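Local coordinates for protein GH26C (Muricauda sp. MAR_2010_75, PDB 6Q78) that probably hydrolyses beta-1,4-mannosidic bonds within mannan chains, as a family 26 glycoside hydrolase built on a TIM barrel, at residues E278-Y281 / L282-Y285; S321-A324 / E325-K329; E244-Q247 / L248-T252. One frame throughout, in Å; residues are numbered along the deposited sequence.

Interaction 1. Residues E278-Y281 / L282-Y285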
loop_
_atom_site.group_PDB
_atom_site.type_symbol
_atom_site.label_atom_id
_atom_site.label_comp_id
_atom_site.label_asym_id
_atom_site.label_seq_id
_atom_site.Cartn_x
_atom_site.Cartn_y
_atom_site.Cartn_z
ATOM N N GLU A 278 7.522 -12.686 -15.335
ATOM C CA GLU A 278 7.485 -11.251 -15.625
ATOM C C GLU A 278 6.339 -10.911 -16.567
ATOM O O GLU A 278 5.635 -9.915 -16.364
ATOM C CB GLU A 278 8.806 -10.802 -16.257
ATOM C CG GLU A 278 9.994 -10.893 -15.350
ATOM C CD GLU A 278 11.302 -10.455 -16.010
ATOM O OE1 GLU A 278 11.301 -10.007 -17.180
ATOM O OE2 GLU A 278 12.343 -10.575 -15.328
ATOM N N SER A 279 6.153 -11.714 -17.632
ATOM C CA SER A 279 5.069 -11.440 -18.564
ATOM C C SER A 279 3.713 -11.440 -17.872
ATOM O O SER A 279 2.859 -10.601 -18.181
ATOM C CB SER A 279 5.082 -12.445 -19.706
ATOM O OG SER A 279 6.249 -12.220 -20.485
ATOM N N GLU A 280 3.500 -12.356 -16.922
ATOM C CA GLU A 280 2.198 -12.381 -16.268
ATOM C C GLU A 280 2.055 -11.225 -15.294
ATOM O O GLU A 280 0.987 -10.616 -15.219
ATOM C CB GLU A 280 1.897 -13.727 -15.614
ATOM C CG GLU A 280 0.414 -13.885 -15.178
ATOM C CD GLU A 280 -0.653 -13.696 -16.307
ATOM O OE1 GLU A 280 -0.373 -13.836 -17.538
ATOM O OE2 GLU A 280 -1.819 -13.425 -15.942
ATOM N N TYR A 281 3.131 -10.869 -14.583
ATOM C CA TYR A 281 3.076 -9.688 -13.722
ATOM C C TYR A 281 2.722 -8.449 -14.518
ATOM O O TYR A 281 2.001 -7.573 -14.033
ATOM C CB TYR A 281 4.419 -9.477 -13.021
ATOM C CG TYR A 281 4.383 -8.322 -12.076
ATOM C CD1 TYR A 281 3.837 -8.464 -10.810
ATOM C CD2 TYR A 281 4.894 -7.079 -12.444
ATOM C CE1 TYR A 281 3.803 -7.364 -9.920
ATOM C CE2 TYR A 281 4.863 -5.994 -11.584
ATOM C CZ TYR A 281 4.314 -6.141 -10.333
ATOM O OH TYR A 281 4.304 -5.022 -9.503
ATOM N N LEU A 282 3.247 -8.335 -15.738
ATOM C CA LEU A 282 3.095 -7.142 -16.572
ATOM C C LEU A 282 1.832 -7.156 -17.441
ATOM O O LEU A 282 1.599 -6.187 -18.193
ATOM C CB LEU A 282 4.342 -6.954 -17.471
ATOM C CG LEU A 282 5.654 -6.607 -16.749
ATOM C CD1 LEU A 282 6.853 -6.771 -17.672
ATOM C CD2 LEU A 282 5.615 -5.179 -16.237
ATOM N N ALA A 283 1.017 -8.212 -17.351
ATOM C CA ALA A 283 -0.147 -8.345 -18.228
ATOM C C ALA A 283 -1.024 -7.088 -18.256
ATOM O O ALA A 283 -1.422 -6.623 -19.337
ATOM C CB ALA A 283 -0.956 -9.595 -17.868
ATOM N N ARG A 284 -1.369 -6.545 -17.081
ATOM C CA ARG A 284 -2.216 -5.353 -17.005
ATOM C C ARG A 284 -1.453 -4.127 -16.516
ATOM O O ARG A 284 -2.070 -3.181 -16.014
ATOM C CB ARG A 284 -3.449 -5.619 -16.131
ATOM C CG ARG A 284 -4.348 -6.668 -16.754
ATOM C CD ARG A 284 -5.609 -7.052 -15.932
ATOM N NE ARG A 284 -6.344 -8.011 -16.748
ATOM C CZ ARG A 284 -7.624 -7.944 -17.078
ATOM N NH1 ARG A 284 -8.393 -6.983 -16.587
ATOM N NH2 ARG A 284 -8.133 -8.856 -17.910
ATOM N N TYR A 285 -0.123 -4.146 -16.633
ATOM C CA TYR A 285 0.698 -3.015 -16.213
ATOM C C TYR A 285 0.501 -1.845 -17.168
ATOM O O TYR A 285 0.538 -2.027 -18.403
ATOM C CB TYR A 285 2.145 -3.481 -16.207
ATOM C CG TYR A 285 3.196 -2.456 -15.842
ATOM C CD1 TYR A 285 3.380 -2.050 -14.522
ATOM C CD2 TYR A 285 4.024 -1.923 -16.821
ATOM C CE1 TYR A 285 4.374 -1.114 -14.199
ATOM C CE2 TYR A 285 5.008 -0.995 -16.519
ATOM C CZ TYR A 285 5.170 -0.593 -15.205
ATOM O OH TYR A 285 6.176 0.317 -14.885
HETATM O O HOH W 1 -0.706 -7.536 -14.520
#
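Leu282 folds back over the carbonyl of Glu278, whose O atom takes the backbone N-H of Leu282 at 2.9 Å in a bent bond (146° at the hydrogen). With chi1 at -67°, CG of Leu282 stands beside its own backbone N and is thereby brought to the same oxygen. Along the chain, CB lies 3.4 Å from Glu278 O, CG comes to 3.3 Å of that oxygen, and CD1 also rests near it. The other methyl, CD2, turns to the ring of Tyr281 and stands 4.3 Å from CD2 of that ring; beyond the two segments, Leu282 packs on Arg327. A branched leucine suits this place, since one methyl can follow the helix backbone while the other meets an aromatic neighbour. The short helix 278-281 belongs to the connection between barrel strands 265-269 and 293-298, and it passes directly into a type I beta turn from Leu282 to Tyr285. At the junction the backbone tightens: Ala283 N donates to Glu280 O, three residues back, at 3.2 Å, reaching that oxygen from above its carbonyl plane. The small CB of Ala283 fits against the same Glu280 O at 3.4 Å. A water bridges Tyr281 O and the backbone N of Arg284, giving to the first and accepting from the second. Tyr281 itself, its CG anti to the backbone N (chi1 -177°), reaches inward to bond Gly295 O through its hydroxyl and meets Phe275 edge-to-face.

Interaction 2. Residues S321-A324 / E325-K329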
loop_
_atom_site.group_PDB
_atom_site.type_symbol
_atom_site.label_atom_id
_atom_site.label_comp_id
_atom_site.label_asym_id
_atom_site.label_seq_id
_atom_site.Cartn_x
_atom_site.Cartn_y
_atom_site.Cartn_z
ATOM N N SER A 321 11.069 -7.527 -7.828
ATOM C CA SER A 321 12.327 -6.844 -7.518
ATOM C C SER A 321 13.206 -6.698 -8.766
ATOM O O SER A 321 13.818 -5.640 -8.983
ATOM C CB SER A 321 13.045 -7.616 -6.410
ATOM O OG SER A 321 14.354 -7.131 -6.168
ATOM N N ASP A 322 13.261 -7.735 -9.606
ATOM C CA ASP A 322 14.045 -7.641 -10.840
ATOM C C ASP A 322 13.489 -6.572 -11.774
ATOM O O ASP A 322 14.254 -5.816 -12.395
ATOM C CB ASP A 322 14.070 -8.976 -11.594
ATOM C CG ASP A 322 15.009 -9.998 -10.985
ATOM O OD1 ASP A 322 15.882 -9.617 -10.163
ATOM O OD2 ASP A 322 14.892 -11.195 -11.376
ATOM N N LEU A 323 12.161 -6.516 -11.919
ATOM C CA LEU A 323 11.581 -5.512 -12.803
ATOM C C LEU A 323 11.800 -4.109 -12.263
ATOM O O LEU A 323 12.059 -3.172 -13.032
ATOM C CB LEU A 323 10.091 -5.763 -12.967
ATOM C CG LEU A 323 9.721 -6.919 -13.872
ATOM C CD1 LEU A 323 8.204 -7.137 -13.711
ATOM C CD2 LEU A 323 10.096 -6.616 -15.325
ATOM N N ALA A 324 11.689 -3.933 -10.940
ATOM C CA ALA A 324 11.965 -2.622 -10.354
ATOM C C ALA A 324 13.418 -2.198 -10.571
ATOM O O ALA A 324 13.704 -1.020 -10.819
ATOM C CB ALA A 324 11.618 -2.655 -8.864
ATOM N N GLU A 325 14.362 -3.138 -10.483
ATOM C CA GLU A 325 15.748 -2.786 -10.793
ATOM C C GLU A 325 15.887 -2.371 -12.257
ATOM O O GLU A 325 16.517 -1.356 -12.569
ATOM C CB GLU A 325 16.655 -3.966 -10.465
ATOM C CG GLU A 325 16.892 -4.176 -8.985
ATOM C CD GLU A 325 18.175 -4.921 -8.701
ATOM O OE1 GLU A 325 19.264 -4.318 -8.825
ATOM O OE2 GLU A 325 18.094 -6.118 -8.369
ATOM N N GLU A 326 15.265 -3.109 -13.163
ATOM C CA GLU A 326 15.420 -2.809 -14.586
ATOM C C GLU A 326 14.767 -1.481 -14.976
ATOM O O GLU A 326 15.313 -0.743 -15.814
ATOM C CB GLU A 326 14.865 -3.967 -15.412
ATOM C CG GLU A 326 15.816 -5.151 -15.431
ATOM C CD GLU A 326 15.201 -6.374 -16.051
ATOM O OE1 GLU A 326 15.792 -7.467 -15.911
ATOM O OE2 GLU A 326 14.117 -6.229 -16.664
ATOM N N ARG A 327 13.619 -1.147 -14.369
ATOM C CA ARG A 327 12.814 -0.003 -14.788
ATOM C C ARG A 327 12.978 1.196 -13.863
ATOM O O ARG A 327 12.300 2.210 -14.049
ATOM C CB ARG A 327 11.350 -0.403 -14.932
ATOM C CG ARG A 327 11.148 -1.359 -16.131
ATOM C CD ARG A 327 10.003 -2.284 -15.919
ATOM N NE ARG A 327 9.899 -3.233 -17.028
ATOM C CZ ARG A 327 8.995 -3.152 -18.001
ATOM N NH1 ARG A 327 8.117 -2.156 -18.013
ATOM N NH2 ARG A 327 8.970 -4.070 -18.965
ATOM N N VAL A 328 13.911 1.127 -12.915
ATOM C CA VAL A 328 14.153 2.190 -11.938
ATOM C C VAL A 328 12.874 2.533 -11.180
ATOM O O VAL A 328 12.466 3.695 -11.113
ATOM C CB VAL A 328 14.834 3.430 -12.561
ATOM C CG1 VAL A 328 15.442 4.279 -11.481
ATOM C CG2 VAL A 328 15.900 2.992 -13.572
ATOM N N LYS A 329 12.237 1.510 -10.624
ATOM C CA LYS A 329 11.066 1.616 -9.759
ATOM C C LYS A 329 11.455 1.171 -8.354
ATOM O O LYS A 329 12.556 0.667 -8.121
ATOM C CB LYS A 329 9.915 0.733 -10.258
ATOM C CG LYS A 329 9.489 0.975 -11.723
ATOM C CD LYS A 329 9.186 2.434 -11.948
ATOM C CE LYS A 329 8.632 2.653 -13.353
ATOM N NZ LYS A 329 8.549 4.111 -13.644
HETATM O O HOH W 2 16.189 -8.182 -7.931
#
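Leu323 and Arg327, one helical turn apart, are joined first through the backbone: Arg327 N donates a hydrogen bond to Leu323 O at 2.9 Å. Glu325 and Glu326 make the same i to i-4 bonds to Ser321 and Asp322. Then helix 306-327 stops in a Schellman motif, from which the chain passes to strand 330-336 in a beta-alpha-beta unit. Val328 takes a positive phi of 55°, unusual for a beta-branched residue, and Lys329 N reaches back five residues to Ala324 O at 2.9 Å, in the carbonyl plane and on a lone pair.

Van der Waals contacts follow the same turns. Leu323 and Arg327 run alongside each other, methyl CD2 of the leucine 3.8 Å from NE, while the guanidinium goes on to a salt bridge with Asp288. Past the positive-phi residue, the small CB of Ala324 lets CB of Lys329 approach to 4.0 Å, and a bend at chi2 (-53°) carries the lysine NZ away to bond Val291 O and Asp288 O.

The polar contacts gather on one water, bonded to Ser321 OG at 2.8 Å, Asp322 OD1 at 2.7 Å and Glu325 OE2 at 2.8 Å. Lys366 holds the serine hydroxyl by its backbone N and Glu325 OE1 by its ammonium group. Asp322 OD1 and Glu325 OE2 lie only 4.5 Å apart, and the water within bonding distance of both, together with the charge of Lys366, probably eases their repulsion.

Interaction 3. Residues E244-Q247 / L248-T252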
loop_
_atom_site.group_PDB
_atom_site.type_symbol
_atom_site.label_atom_id
_atom_site.label_comp_id
_atom_site.label_asym_id
_atom_site.label_seq_id
_atom_site.Cartn_x
_atom_site.Cartn_y
_atom_site.Cartn_z
ATOM N N GLU A 244 -9.157 -2.099 -20.866
ATOM C CA GLU A 244 -9.987 -1.282 -19.978
ATOM C C GLU A 244 -9.269 -0.985 -18.666
ATOM O O GLU A 244 -9.314 0.150 -18.181
ATOM C CB GLU A 244 -11.326 -1.969 -19.717
ATOM C CG GLU A 244 -12.325 -1.856 -20.904
ATOM C CD GLU A 244 -13.501 -2.823 -20.838
ATOM O OE1 GLU A 244 -13.488 -3.779 -20.044
ATOM O OE2 GLU A 244 -14.463 -2.644 -21.641
ATOM N N TYR A 245 -8.622 -1.989 -18.064
ATOM C CA TYR A 245 -7.914 -1.737 -16.810
ATOM C C TYR A 245 -6.808 -0.714 -17.018
ATOM O O TYR A 245 -6.655 0.220 -16.220
ATOM C CB TYR A 245 -7.349 -3.048 -16.248
ATOM C CG TYR A 245 -6.716 -2.855 -14.906
ATOM C CD1 TYR A 245 -7.492 -2.925 -13.742
ATOM C CD2 TYR A 245 -5.358 -2.547 -14.789
ATOM C CE1 TYR A 245 -6.915 -2.684 -12.492
ATOM C CE2 TYR A 245 -4.780 -2.315 -13.546
ATOM C CZ TYR A 245 -5.565 -2.409 -12.407
ATOM O OH TYR A 245 -4.963 -2.178 -11.179
ATOM N N ILE A 246 -6.044 -0.864 -18.099
ATOM C CA ILE A 246 -4.946 0.055 -18.376
ATOM C C ILE A 246 -5.477 1.453 -18.664
ATOM O O ILE A 246 -4.910 2.458 -18.200
ATOM C CB ILE A 246 -4.097 -0.499 -19.534
ATOM C CG1 ILE A 246 -3.305 -1.727 -19.058
ATOM C CG2 ILE A 246 -3.134 0.565 -20.072
ATOM C CD1 ILE A 246 -2.515 -2.375 -20.204
ATOM N N GLN A 247 -6.585 1.546 -19.412
ATOM C CA GLN A 247 -7.191 2.852 -19.673
ATOM C C GLN A 247 -7.622 3.517 -18.375
ATOM O O GLN A 247 -7.457 4.727 -18.200
ATOM C CB GLN A 247 -8.399 2.682 -20.595
ATOM C CG GLN A 247 -9.058 3.996 -20.972
ATOM C CD GLN A 247 -10.350 3.825 -21.771
ATOM O OE1 GLN A 247 -10.764 2.708 -22.090
ATOM N NE2 GLN A 247 -10.973 4.945 -22.120
ATOM N N LEU A 248 -8.216 2.747 -17.463
ATOM C CA LEU A 248 -8.610 3.302 -16.172
ATOM C C LEU A 248 -7.397 3.827 -15.407
ATOM O O LEU A 248 -7.412 4.960 -14.896
ATOM C CB LEU A 248 -9.312 2.221 -15.348
ATOM C CG LEU A 248 -9.580 2.600 -13.889
ATOM C CD1 LEU A 248 -10.503 3.829 -13.750
ATOM C CD2 LEU A 248 -10.156 1.402 -13.125
ATOM N N TRP A 249 -6.314 3.045 -15.380
ATOM C CA TRP A 249 -5.119 3.477 -14.663
ATOM C C TRP A 249 -4.544 4.758 -15.263
ATOM O O TRP A 249 -4.185 5.692 -14.533
ATOM C CB TRP A 249 -4.069 2.370 -14.686
ATOM C CG TRP A 249 -3.769 1.824 -13.312
ATOM C CD1 TRP A 249 -4.458 0.837 -12.675
ATOM C CD2 TRP A 249 -2.744 2.252 -12.388
ATOM N NE1 TRP A 249 -3.917 0.600 -11.434
ATOM C CE2 TRP A 249 -2.869 1.455 -11.234
ATOM C CE3 TRP A 249 -1.692 3.199 -12.448
ATOM C CZ2 TRP A 249 -2.008 1.593 -10.147
ATOM C CZ3 TRP A 249 -0.885 3.337 -11.379
ATOM C CH2 TRP A 249 -1.022 2.527 -10.259
ATOM N N GLN A 250 -4.417 4.807 -16.597
ATOM C CA GLN A 250 -3.796 5.972 -17.221
ATOM C C GLN A 250 -4.671 7.206 -17.056
ATOM O O GLN A 250 -4.161 8.305 -16.788
ATOM C CB GLN A 250 -3.473 5.696 -18.686
ATOM C CG GLN A 250 -2.446 4.572 -18.835
ATOM C CD GLN A 250 -2.131 4.285 -20.281
ATOM O OE1 GLN A 250 -2.855 4.704 -21.185
ATOM N NE2 GLN A 250 -1.048 3.537 -20.512
ATOM N N PHE A 251 -5.987 7.052 -17.225
ATOM C CA PHE A 251 -6.878 8.174 -16.982
ATOM C C PHE A 251 -6.727 8.675 -15.556
ATOM O O PHE A 251 -6.652 9.897 -15.319
ATOM C CB PHE A 251 -8.340 7.800 -17.220
ATOM C CG PHE A 251 -9.258 8.882 -16.807
ATOM C CD1 PHE A 251 -9.504 9.945 -17.665
ATOM C CD2 PHE A 251 -9.839 8.867 -15.550
ATOM C CE1 PHE A 251 -10.308 10.986 -17.257
ATOM C CE2 PHE A 251 -10.639 9.909 -15.135
ATOM C CZ PHE A 251 -10.875 10.965 -15.982
ATOM N N THR A 252 -6.646 7.753 -14.595
ATOM C CA THR A 252 -6.622 8.143 -13.187
ATOM C C THR A 252 -5.346 8.895 -12.852
ATOM O O THR A 252 -5.382 9.940 -12.181
ATOM C CB THR A 252 -6.756 6.890 -12.322
ATOM O OG1 THR A 252 -8.024 6.287 -12.602
ATOM C CG2 THR A 252 -6.718 7.226 -10.855
#
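Tyr245 and Trp249 sit one turn apart on helix 242-259, the Trp249 N-H bonded to Tyr245 O at 3.0 Å; Leu248, Gln250 and Phe251 likewise bond four residues back. Leu248 O takes two donors from opposite faces of its plane, Thr252 N at 2.9 Å and Thr252 OG1, while the Leu248 side chain packs on helices 176-186 and 193-208. Tyr245 and Trp249 project side by side, their planes inclined at 41°, with CE2 of the phenol only 3.3 Å from CD1 of the indole. An unstaggered chi1 of -115° sets the Trp249 indole with CD1 and NE1 toward the phenol. The tyrosine hydroxyl lies at the indole's edge near its plane, 3.0 Å from NE1, and accepts a weak bond from it, while it bonds Phe225 O as well. Next to them, CG2 of Ile246 flanks the amide of Gln250, 3.7 Å from NE2, whose bond goes to Pro286 O. A phenylalanine at Tyr245 removes the hydroxyl, and Trp249 NE1 and Phe225 O would probably be left without that partner. Because that hydroxyl can accept from the indole and donate to the carbonyl, tyrosine links the N-H of a buried tryptophan and the carbonyl of Phe225 through a single oxygen.

Along the chain the order is interaction 3, interaction 1, interaction 2. Interaction 3 lies on helix 242-259, which precedes barrel strand 265-269; interaction 1 lies between that strand and strand 293-298; interaction 2 ends helix 306-327, the helical link of the beta-alpha-beta unit from strand 293-298 to strand 330-336. Centre to centre, interaction 1 is about 13 Å from interaction 2 and about 15 Å from interaction 3, and it touches both: Tyr281 packs on Leu323 and Tyr285 on Arg327, whereas Arg284 and Tyr285 meet Tyr245 and Ile246. Interactions 2 and 3, about 22 Å apart, do not touch. The 278-285 segment thus bridges two outer helices of the TIM barrel.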